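Side-chain contacts in periplasmic binding protein (Veillonella parvula, PDB 4MO9), which probably captures a solute, perhaps an iron-siderophore complex, outside the inner membrane and hands it to an ABC transporter for uptake: residues A[110-115]-A[140-145]; A[117-122]-A[127-132]; A[21-26]-A[31-36]. All blocks are in the same frame, centred on the assembly; numbering follows the deposited sequence.

All three contacts lie in the N-terminal lobe, on the same side of the chain's centre, and strand 143-147 ties them together. Interactions 1 and 2 have centres 10 Å apart and are nested: the strand and helix of interaction 2 lie within the chain loop that interaction 1 closes. They meet where Tyr129 OH reaches Thr144 OG1 at 2.6 Å and where Ile119 N lies 3.0 Å from Gln143 O. Interaction 3, its centre 16 Å from each of the others, touches 140-145 from the hairpin, with Leu34 CD2 3.5 Å from Gln143 CG. No residue of the three contacts is among those lining the trimethylamine oxide pocket; the Ile121 side chain of interaction 2 is about 11 Å from the ligand.

Interaction 1: A[110-115]-A[140-145]; sequences QVVALN and AGIQTI
Val112 meets Ala140 with both arms of its fork. Its CG1 is 3.7 Å from the CB of Ala140 and its CG2 is 4.0 Å from the same carbon, so the single methyl sits against the two branches together. The valine CG2 also faces Ile142, whose CD1 approaches it at 4.2 Å. With CG1 opposite the backbone N (chi1 173°), Val112 has both methyls available to the 140-145 segment, while Ile142 reaches over with the far end of its CG1 branch. No hydrogen bond crosses between the segments, and the contact is small and purely apolar. Met137, on helix 134-139, touches both Val112 and Ile142 and extends the apolar patch.

The two segments belong to the parallel alpha/beta lobe of the periplasmic binding protein fold. Helix 108-112 leads into strand 118-122, and helices 123-132 and 134-139 then carry the chain through a beta-alpha-beta crossover to the neighbouring strand 143-147. Ala140 and Ile142 therefore flank the point where the crossover's last helix gives way to its second strand. Gly141 makes that change of direction as a Schellman motif with positive phi (84°).

On the other side, a type I turn spans Val112 to Asn115, with Asn115 N bonded to Val112 O at 3.0 Å. Arg40 holds the last two residues of the turn, giving NH2 to the carbonyl of Leu114 and NE to that of Asn115. Past the glycine, Gln143 folds its side chain back over the turn, and NE2 donates to Gly141 O at 3.2 Å from above the carbonyl plane, well off the lone pairs.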
# COMPACT_ATOMS: atom_id res chain seq x y z
N GLN A 110 0.10 28.45 -3.14
CA GLN A 110 -1.29 27.99 -3.28
C GLN A 110 -1.71 27.19 -2.05
O GLN A 110 -2.84 27.30 -1.57
CB GLN A 110 -1.45 27.15 -4.55
CG GLN A 110 -2.88 26.72 -4.86
CD GLN A 110 -3.22 25.31 -4.38
OE1 GLN A 110 -4.39 24.93 -4.29
NE2 GLN A 110 -2.19 24.54 -4.05
N VAL A 111 -0.78 26.40 -1.53
CA VAL A 111 -1.05 25.61 -0.34
C VAL A 111 -1.20 26.49 0.90
O VAL A 111 -2.17 26.35 1.66
CB VAL A 111 0.04 24.56 -0.10
CG1 VAL A 111 -0.23 23.82 1.20
CG2 VAL A 111 0.11 23.60 -1.29
N VAL A 112 -0.24 27.40 1.10
CA VAL A 112 -0.29 28.37 2.21
C VAL A 112 -1.61 29.13 2.20
O VAL A 112 -2.16 29.46 3.26
CB VAL A 112 0.90 29.36 2.14
CG1 VAL A 112 0.76 30.47 3.18
CG2 VAL A 112 2.21 28.62 2.34
N ALA A 113 -2.13 29.39 1.01
CA ALA A 113 -3.37 30.15 0.86
C ALA A 113 -4.60 29.39 1.34
O ALA A 113 -5.68 29.96 1.48
CB ALA A 113 -3.54 30.57 -0.58
N LEU A 114 -4.44 28.09 1.60
CA LEU A 114 -5.53 27.28 2.13
C LEU A 114 -5.60 27.35 3.66
O LEU A 114 -6.47 26.73 4.28
CB LEU A 114 -5.34 25.83 1.70
CG LEU A 114 -5.41 25.54 0.20
CD1 LEU A 114 -5.17 24.07 -0.02
CD2 LEU A 114 -6.76 25.93 -0.38
N ASN A 115 -4.68 28.11 4.26
CA ASN A 115 -4.54 28.18 5.72
C ASN A 115 -4.57 26.83 6.43
O ASN A 115 -5.33 26.64 7.37
CB ASN A 115 -5.60 29.12 6.30
CG ASN A 115 -5.40 30.54 5.84
OD1 ASN A 115 -4.29 31.07 5.91
ND2 ASN A 115 -6.47 31.16 5.35
N ALA A 140 4.99 29.88 7.30
CA ALA A 140 3.55 30.14 7.35
C ALA A 140 2.89 29.60 8.62
O ALA A 140 1.69 29.77 8.81
CB ALA A 140 2.87 29.56 6.12
N GLY A 141 3.66 28.92 9.46
CA GLY A 141 3.13 28.40 10.71
C GLY A 141 2.44 27.06 10.57
O GLY A 141 1.67 26.65 11.45
N ILE A 142 2.68 26.37 9.45
CA ILE A 142 2.07 25.07 9.21
C ILE A 142 2.96 23.95 9.78
O ILE A 142 4.17 23.94 9.55
CB ILE A 142 1.85 24.84 7.70
CG1 ILE A 142 0.95 25.95 7.13
CG2 ILE A 142 1.27 23.46 7.42
CD1 ILE A 142 1.13 26.20 5.65
N GLN A 143 2.36 23.02 10.51
CA GLN A 143 3.13 21.95 11.16
C GLN A 143 3.38 20.78 10.23
O GLN A 143 2.52 20.43 9.42
CB GLN A 143 2.45 21.49 12.45
CG GLN A 143 2.17 22.64 13.42
CD GLN A 143 3.42 23.45 13.71
OE1 GLN A 143 4.43 22.91 14.19
NE2 GLN A 143 3.37 24.75 13.43
N THR A 144 4.55 20.16 10.35
CA THR A 144 4.88 18.97 9.57
C THR A 144 4.91 17.76 10.50
O THR A 144 5.50 17.83 11.60
CB THR A 144 6.27 19.12 8.92
OG1 THR A 144 6.26 20.20 7.97
CG2 THR A 144 6.70 17.83 8.24
N ILE A 145 4.28 16.66 10.10
CA ILE A 145 4.32 15.42 10.86
C ILE A 145 4.77 14.28 9.94
O ILE A 145 4.07 13.94 8.97
CB ILE A 145 2.95 15.09 11.50
CG1 ILE A 145 2.59 16.16 12.54
CG2 ILE A 145 2.98 13.73 12.17
CD1 ILE A 145 1.28 15.86 13.30

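Interaction 2: A[117-122]-A[127-132]; sequences DVIFIP and DQYESD
The hydroxyl of Tyr129 hydrogen-bonds to Thr144 OG1 on the next strand, and the CG2 methyl of Ile119 presses on the same oxygen at 3.3 Å. The buried phenol thus has a polar partner although what strand 118-122 brings to it, Ile119 and Ile121, is hydrocarbon. Strand and helix here form the first half of a beta-alpha-beta crossover in the parallel sheet of the N-terminal lobe: the chain runs up strand 118-122, turns directly into helix 123-132, and later returns as strand 143-147. Tyr129 is the residue by which this part of the helix touches the strand.

Ile121 covers one face of the phenol ring. Its CG1 stands 3.7 Å from the ring centroid and only 4° off the normal, a CH-pi contact, and the isoleucine side chain runs across the tyrosine at roughly a right angle. The CD1 methyl then bends over the CD1 side of the ring, 3.6 Å from Tyr129 CD1. Ile119 approaches differently. It and the tyrosine run alongside one another with their ends pointing contrary ways, its CD1 oblique to the ring and 4.0 Å from Tyr129 CE1.

The CB of Tyr129 already faces the strand, and chi1 of 173° carries the ring on in that direction. Tyr146, Lys134 and Met137 also touch this side chain, adding strand 143-147 and helix 134-139 to its surroundings. At the base of the ring, the remaining branch of Ile121 closes the contact, CG2 lying 4.0 Å from Tyr129 CB.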
# COMPACT_ATOMS: atom_id res chain seq x y z
N ASP A 117 -3.37 23.55 8.76
CA ASP A 117 -2.72 23.50 10.06
C ASP A 117 -1.65 22.42 10.13
O ASP A 117 -0.65 22.58 10.84
CB ASP A 117 -3.72 23.40 11.23
CG ASP A 117 -4.85 22.40 10.99
OD1 ASP A 117 -4.71 21.51 10.13
OD2 ASP A 117 -5.88 22.51 11.70
N VAL A 118 -1.83 21.33 9.39
CA VAL A 118 -0.83 20.27 9.38
C VAL A 118 -0.72 19.58 8.02
O VAL A 118 -1.71 19.44 7.29
CB VAL A 118 -1.10 19.21 10.48
CG1 VAL A 118 -2.33 18.43 10.16
CG2 VAL A 118 0.06 18.24 10.61
N ILE A 119 0.49 19.17 7.67
CA ILE A 119 0.70 18.33 6.50
C ILE A 119 1.46 17.09 6.96
O ILE A 119 2.47 17.22 7.67
CB ILE A 119 1.46 19.10 5.38
CG1 ILE A 119 1.76 18.19 4.20
CG2 ILE A 119 2.76 19.69 5.89
CD1 ILE A 119 2.35 18.97 3.05
N PHE A 120 0.96 15.91 6.60
CA PHE A 120 1.65 14.65 6.90
C PHE A 120 2.50 14.26 5.71
O PHE A 120 2.02 14.23 4.56
CB PHE A 120 0.65 13.52 7.22
CG PHE A 120 -0.26 13.82 8.38
CD1 PHE A 120 0.16 13.56 9.70
CD2 PHE A 120 -1.52 14.36 8.18
CE1 PHE A 120 -0.67 13.84 10.78
CE2 PHE A 120 -2.36 14.65 9.28
CZ PHE A 120 -1.94 14.39 10.57
N ILE A 121 3.77 13.97 5.97
CA ILE A 121 4.71 13.67 4.88
C ILE A 121 5.36 12.32 5.09
O ILE A 121 5.99 12.08 6.12
CB ILE A 121 5.81 14.74 4.80
CG1 ILE A 121 5.21 16.11 4.46
CG2 ILE A 121 6.87 14.34 3.74
CD1 ILE A 121 4.74 16.23 2.99
N PRO A 122 5.21 11.40 4.12
CA PRO A 122 5.93 10.13 4.25
C PRO A 122 7.45 10.35 4.27
O PRO A 122 7.97 11.26 3.61
CB PRO A 122 5.53 9.36 2.98
CG PRO A 122 4.15 9.91 2.65
CD PRO A 122 4.28 11.40 2.97
N ASP A 127 12.98 14.04 2.15
CA ASP A 127 14.11 14.78 1.57
C ASP A 127 13.63 15.83 0.57
O ASP A 127 14.03 17.00 0.64
CB ASP A 127 15.11 13.83 0.92
CG ASP A 127 15.88 13.01 1.94
OD1 ASP A 127 16.06 13.49 3.08
OD2 ASP A 127 16.31 11.89 1.59
N GLN A 128 12.76 15.42 -0.34
CA GLN A 128 12.22 16.34 -1.34
C GLN A 128 11.41 17.45 -0.67
O GLN A 128 11.53 18.62 -1.03
CB GLN A 128 11.35 15.59 -2.34
CG GLN A 128 11.02 16.40 -3.57
CD GLN A 128 12.22 16.55 -4.48
OE1 GLN A 128 12.38 17.57 -5.17
NE2 GLN A 128 13.07 15.54 -4.50
N TYR A 129 10.58 17.08 0.31
CA TYR A 129 9.76 18.05 1.01
C TYR A 129 10.64 19.10 1.67
O TYR A 129 10.42 20.31 1.50
CB TYR A 129 8.88 17.33 2.05
CG TYR A 129 8.09 18.26 2.96
CD1 TYR A 129 7.00 18.97 2.48
CD2 TYR A 129 8.42 18.39 4.30
CE1 TYR A 129 6.26 19.82 3.32
CE2 TYR A 129 7.69 19.22 5.15
CZ TYR A 129 6.62 19.93 4.65
OH TYR A 129 5.90 20.74 5.49
N GLU A 130 11.65 18.65 2.41
CA GLU A 130 12.52 19.57 3.13
C GLU A 130 13.29 20.47 2.18
O GLU A 130 13.60 21.62 2.52
CB GLU A 130 13.45 18.82 4.09
CG GLU A 130 12.68 17.97 5.09
CD GLU A 130 13.36 17.83 6.45
OE1 GLU A 130 14.58 17.54 6.48
OE2 GLU A 130 12.66 18.00 7.48
N SER A 131 13.60 19.96 0.99
CA SER A 131 14.36 20.74 0.03
C SER A 131 13.50 21.80 -0.67
O SER A 131 13.95 22.91 -0.93
CB SER A 131 14.97 19.82 -1.03
OG SER A 131 15.85 20.55 -1.86
N ASP A 132 12.25 21.43 -0.96
CA ASP A 132 11.40 22.24 -1.85
C ASP A 132 10.41 23.18 -1.16
O ASP A 132 10.14 24.25 -1.68
CB ASP A 132 10.60 21.34 -2.81
CG ASP A 132 11.43 20.80 -3.96
OD1 ASP A 132 12.57 21.28 -4.17
OD2 ASP A 132 10.93 19.89 -4.67

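Interaction 3: A[21-26]-A[31-36]; sequences PIEITD and TVTLKK
Ile24 and Leu34 meet on one face of the two-stranded sheet as a diagonal pair, their side chains crossing obliquely with Ile24 CD1 3.6 Å from Leu34 CD1. On the reverse face another diagonal pair, Glu23 and Thr31, is set at a slant. The extended glutamate lies against the threonine methyl, Thr31 CG2 being 3.5 Å from Glu23 CG and 3.6 Å from Glu23 CD. With OG1 set anti to the carbonyl carbon (chi1 -62°), Thr31 turns CG2 to Glu23 and OG1 to a water that also bonds Thr25 OG1.

Strands 22-25 and 31-34 form an antiparallel beta hairpin. Ile22 with Leu34 and Ile24 with Val32 are its hydrogen-bonded pairs, and Glu23 with Thr33 and Thr25 with Thr31 the non-hydrogen-bonded ones. The four backbone bonds are short and straight: Ile24 O receives Val32 N at 2.7 Å with an angle of 176° at the hydrogen.

The face bearing Ile24 and Val32 packs on Ile145 of strand 143-147, while Ile24 also touches Ala163 and Ala167 of helix 154-168, so this one face of the hairpin lies across both the edge strand and the helix. Within the connecting loop Arg30 forms a salt bridge with Asp26. At the open end of the hairpin, Ile22 CD1 lies 3.7 Å from the backbone C of Lys36, whose NZ forms a salt bridge with Glu39.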
# COMPACT_ATOMS: atom_id res chain seq x y z
N PRO A 21 -3.11 22.18 24.19
CA PRO A 21 -1.92 22.02 23.35
C PRO A 21 -1.58 20.54 23.23
O PRO A 21 -1.42 19.87 24.26
CB PRO A 21 -0.82 22.73 24.15
CG PRO A 21 -1.54 23.46 25.27
CD PRO A 21 -2.77 22.67 25.53
N ILE A 22 -1.47 20.03 22.01
CA ILE A 22 -1.24 18.61 21.79
C ILE A 22 0.20 18.35 21.35
O ILE A 22 0.66 18.91 20.35
CB ILE A 22 -2.18 18.06 20.71
CG1 ILE A 22 -3.64 18.41 21.06
CG2 ILE A 22 -1.98 16.56 20.54
CD1 ILE A 22 -4.62 18.15 19.93
N GLU A 23 0.90 17.50 22.09
CA GLU A 23 2.28 17.19 21.73
C GLU A 23 2.34 15.84 21.05
O GLU A 23 1.97 14.81 21.63
CB GLU A 23 3.19 17.22 22.97
CG GLU A 23 4.66 17.42 22.64
CD GLU A 23 5.54 17.53 23.88
OE1 GLU A 23 5.83 16.48 24.49
OE2 GLU A 23 5.95 18.65 24.22
N ILE A 24 2.80 15.84 19.80
CA ILE A 24 2.86 14.64 18.98
C ILE A 24 4.32 14.28 18.71
O ILE A 24 5.14 15.16 18.44
CB ILE A 24 2.13 14.86 17.65
CG1 ILE A 24 0.64 15.12 17.91
CG2 ILE A 24 2.30 13.66 16.73
CD1 ILE A 24 0.05 16.17 17.02
N THR A 25 4.64 13.00 18.81
CA THR A 25 5.96 12.52 18.42
C THR A 25 5.81 11.82 17.08
O THR A 25 5.08 10.83 16.97
CB THR A 25 6.52 11.53 19.46
OG1 THR A 25 6.53 12.17 20.75
CG2 THR A 25 7.94 11.13 19.11
N ASP A 26 6.50 12.32 16.05
CA ASP A 26 6.35 11.71 14.74
C ASP A 26 7.28 10.51 14.56
O ASP A 26 8.03 10.15 15.48
CB ASP A 26 6.36 12.74 13.58
CG ASP A 26 7.75 13.19 13.14
OD1 ASP A 26 8.79 12.64 13.58
OD2 ASP A 26 7.82 14.13 12.31
N THR A 31 9.32 16.23 17.97
CA THR A 31 8.26 16.69 18.84
C THR A 31 7.50 17.84 18.18
O THR A 31 8.03 18.94 17.99
CB THR A 31 8.84 17.15 20.19
OG1 THR A 31 9.47 16.03 20.84
CG2 THR A 31 7.73 17.68 21.08
N VAL A 32 6.25 17.57 17.83
CA VAL A 32 5.44 18.52 17.08
C VAL A 32 4.24 18.96 17.93
O VAL A 32 3.53 18.12 18.49
CB VAL A 32 4.96 17.89 15.76
CG1 VAL A 32 4.10 18.86 14.97
CG2 VAL A 32 6.15 17.43 14.92
N THR A 33 4.02 20.27 18.04
CA THR A 33 2.97 20.78 18.91
C THR A 33 1.84 21.45 18.14
O THR A 33 2.09 22.36 17.33
CB THR A 33 3.55 21.80 19.90
OG1 THR A 33 4.64 21.19 20.61
CG2 THR A 33 2.48 22.24 20.89
N LEU A 34 0.60 21.03 18.40
CA LEU A 34 -0.57 21.69 17.82
C LEU A 34 -1.37 22.39 18.92
O LEU A 34 -1.46 21.88 20.04
CB LEU A 34 -1.48 20.68 17.12
CG LEU A 34 -0.86 19.89 15.96
CD1 LEU A 34 -1.81 18.81 15.46
CD2 LEU A 34 -0.49 20.83 14.83
N LYS A 35 -1.97 23.52 18.58
CA LYS A 35 -2.78 24.29 19.53
C LYS A 35 -4.10 23.57 19.82
O LYS A 35 -4.68 23.73 20.89
CB LYS A 35 -3.07 25.68 18.95
CG LYS A 35 -1.83 26.50 18.61
CD LYS A 35 -2.15 27.63 17.62
CE LYS A 35 -3.46 28.32 17.95
NZ LYS A 35 -3.70 29.53 17.08
N LYS A 36 -4.56 22.77 18.86
CA LYS A 36 -5.85 22.09 18.95
C LYS A 36 -5.84 21.01 17.88
O LYS A 36 -4.93 20.99 17.04
CB LYS A 36 -6.98 23.09 18.68
CG LYS A 36 -7.00 23.61 17.26
CD LYS A 36 -8.17 24.55 16.99
CE LYS A 36 -8.06 25.14 15.58
NZ LYS A 36 -9.33 25.73 15.07
O HOH W 1 8.62 13.61 21.87